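Local coordinates for protein O-methyltransferase family 2 (Planctopirus limnophila, PDB 5I2H) that probably transfers methyl groups from S-adenosyl-L-methionine to hydroxyl groups of small molecules, working as a dimer, and binds the flavone apigenin in its pocket, at residues Leu344-Cys349 and His357-Glu362. Residues are numbered along the deposited sequence; the frame is centred on the assembly and turned at random.
Sequences LKYVDC and HLILSE
The Y346 ring meets I359 at its edge, CE1 lying 3.8 Å from CG2 in the ring plane, while one face of the ring lies over the backbone N of D348. These strands form an antiparallel hairpin with a classic beta bulge, closing one side of the Rossmann-like methyltransferase sheet: 357-362 pairs inward with strand 296-301, and 345-351 is one of the sheet's two outermost strands within this chain. With its CG anti to the backbone N (chi1 171°), the tyrosine folds along its own strand toward D348, on the face that also carries S361, C349 and I359. At the far end the sulfur of C349 sits obliquely to the H357 ring, 3.9 Å from CD2. L360, buried and apolar, packs on L298 of strand 296-301, whereas charged K345 and D348 suit the exposed outer strand; D348 OD1 also accepts the C349 N-H at 2.7 Å. V347 takes the kinked bulge position, its apolar CG2 4.0 Å from E362 CB. Between the non-hydrogen-bonded pairs Y346-S361 and C349-I359, V347 and D348 both oppose L360. L360 O takes both their amides from the same side of its carbonyl plane, V347 N at 2.8 Å and D348 N at a longer 3.2 Å.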
loop_
_atom_site.group_PDB
_atom_site.type_symbol
_atom_site.label_atom_id
_atom_site.label_comp_id
_atom_site.label_asym_id
_atom_site.label_seq_id
_atom_site.Cartn_x
_atom_site.Cartn_y
_atom_site.Cartn_z
ATOM N N LEU A 344 -38.338 1.642 -5.790
ATOM C CA LEU A 344 -38.183 1.291 -4.387
ATOM C C LEU A 344 -38.121 2.547 -3.521
ATOM O O LEU A 344 -37.743 3.620 -3.978
ATOM C CB LEU A 344 -36.881 0.531 -4.192
ATOM C CG LEU A 344 -36.760 -0.861 -4.759
ATOM C CD1 LEU A 344 -35.285 -1.213 -4.844
ATOM C CD2 LEU A 344 -37.418 -1.768 -3.772
ATOM N N LYS A 345 -38.408 2.389 -2.236
ATOM C CA LYS A 345 -38.258 3.481 -1.275
ATOM C C LYS A 345 -37.001 3.244 -0.440
ATOM O O LYS A 345 -36.897 2.220 0.238
ATOM C CB LYS A 345 -39.488 3.552 -0.383
ATOM C CG LYS A 345 -39.468 4.613 0.688
ATOM C CD LYS A 345 -40.718 4.426 1.553
ATOM C CE LYS A 345 -41.623 5.666 1.576
ATOM N NZ LYS A 345 -40.910 6.858 2.089
ATOM N N TYR A 346 -36.052 4.178 -0.497
ATOM C CA TYR A 346 -34.855 4.081 0.320
ATOM C C TYR A 346 -35.231 4.224 1.789
ATOM O O TYR A 346 -36.050 5.076 2.154
ATOM C CB TYR A 346 -33.860 5.160 -0.085
ATOM C CG TYR A 346 -32.681 5.287 0.842
ATOM C CD1 TYR A 346 -31.640 4.375 0.801
ATOM C CD2 TYR A 346 -32.599 6.335 1.755
ATOM C CE1 TYR A 346 -30.558 4.483 1.661
ATOM C CE2 TYR A 346 -31.505 6.466 2.599
ATOM C CZ TYR A 346 -30.488 5.527 2.546
ATOM O OH TYR A 346 -29.405 5.648 3.391
ATOM N N VAL A 347 -34.647 3.379 2.634
ATOM C CA VAL A 347 -34.961 3.345 4.059
ATOM C C VAL A 347 -33.776 3.787 4.908
ATOM O O VAL A 347 -33.903 4.690 5.741
ATOM C CB VAL A 347 -35.465 1.947 4.487
ATOM C CG1 VAL A 347 -35.723 1.895 6.002
ATOM C CG2 VAL A 347 -36.713 1.577 3.714
ATOM N N ASP A 348 -32.622 3.141 4.745
ATOM C CA ASP A 348 -31.548 3.409 5.696
ATOM C C ASP A 348 -30.242 2.850 5.145
ATOM O O ASP A 348 -30.235 2.050 4.206
ATOM C CB ASP A 348 -31.875 2.781 7.059
ATOM C CG ASP A 348 -31.201 3.482 8.213
ATOM O OD1 ASP A 348 -30.344 4.352 7.968
ATOM O OD2 ASP A 348 -31.545 3.159 9.381
ATOM N N CYS A 349 -29.134 3.271 5.758
ATOM C CA CYS A 349 -27.795 2.747 5.478
ATOM C C CYS A 349 -27.152 2.446 6.827
ATOM O O CYS A 349 -27.098 3.329 7.687
ATOM C CB CYS A 349 -26.973 3.773 4.670
ATOM S SG CYS A 349 -25.312 3.291 4.290
ATOM N N HIS A 357 -21.510 -1.782 4.176
ATOM C CA HIS A 357 -22.697 -1.022 4.541
ATOM C C HIS A 357 -23.908 -1.773 4.040
ATOM O O HIS A 357 -23.897 -2.262 2.916
ATOM C CB HIS A 357 -22.698 0.373 3.916
ATOM C CG HIS A 357 -21.712 1.281 4.552
ATOM N ND1 HIS A 357 -20.388 1.339 4.169
ATOM C CD2 HIS A 357 -21.841 2.109 5.615
ATOM C CE1 HIS A 357 -19.751 2.201 4.946
ATOM N NE2 HIS A 357 -20.608 2.679 5.832
ATOM N N LEU A 358 -24.943 -1.854 4.868
ATOM C CA LEU A 358 -26.214 -2.449 4.469
ATOM C C LEU A 358 -27.130 -1.300 4.065
ATOM O O LEU A 358 -27.502 -0.463 4.904
ATOM C CB LEU A 358 -26.815 -3.274 5.609
ATOM C CG LEU A 358 -28.276 -3.698 5.418
ATOM C CD1 LEU A 358 -28.512 -4.527 4.125
ATOM C CD2 LEU A 358 -28.762 -4.457 6.673
ATOM N N ILE A 359 -27.457 -1.238 2.781
ATOM C CA ILE A 359 -28.392 -0.252 2.255
ATOM C C ILE A 359 -29.748 -0.934 2.151
ATOM O O ILE A 359 -29.913 -1.878 1.374
ATOM C CB ILE A 359 -27.929 0.269 0.886
ATOM C CG1 ILE A 359 -26.510 0.822 0.965
ATOM C CG2 ILE A 359 -28.924 1.300 0.290
ATOM C CD1 ILE A 359 -25.963 1.051 -0.449
ATOM N N LEU A 360 -30.725 -0.441 2.905
ATOM C CA LEU A 360 -32.053 -1.031 2.985
ATOM C C LEU A 360 -33.044 -0.200 2.182
ATOM O O LEU A 360 -33.079 1.026 2.332
ATOM C CB LEU A 360 -32.517 -1.111 4.440
ATOM C CG LEU A 360 -31.868 -2.147 5.318
ATOM C CD1 LEU A 360 -31.105 -1.435 6.377
ATOM C CD2 LEU A 360 -32.971 -2.994 5.925
ATOM N N SER A 361 -33.824 -0.871 1.327
ATOM C CA SER A 361 -34.894 -0.244 0.565
ATOM C C SER A 361 -36.112 -1.158 0.576
ATOM O O SER A 361 -36.002 -2.372 0.784
ATOM C CB SER A 361 -34.465 0.051 -0.871
ATOM O OG SER A 361 -33.262 0.795 -0.895
ATOM N N GLU A 362 -37.283 -0.560 0.341
ATOM C CA GLU A 362 -38.550 -1.253 0.531
ATOM C C GLU A 362 -39.413 -1.152 -0.722
ATOM O O GLU A 362 -39.514 -0.087 -1.336
ATOM C CB GLU A 362 -39.305 -0.684 1.748
ATOM C CG GLU A 362 -40.520 -1.499 2.144
ATOM C CD GLU A 362 -41.208 -0.988 3.408
ATOM O OE1 GLU A 362 -40.517 -0.693 4.407
ATOM O OE2 GLU A 362 -42.445 -0.883 3.403
#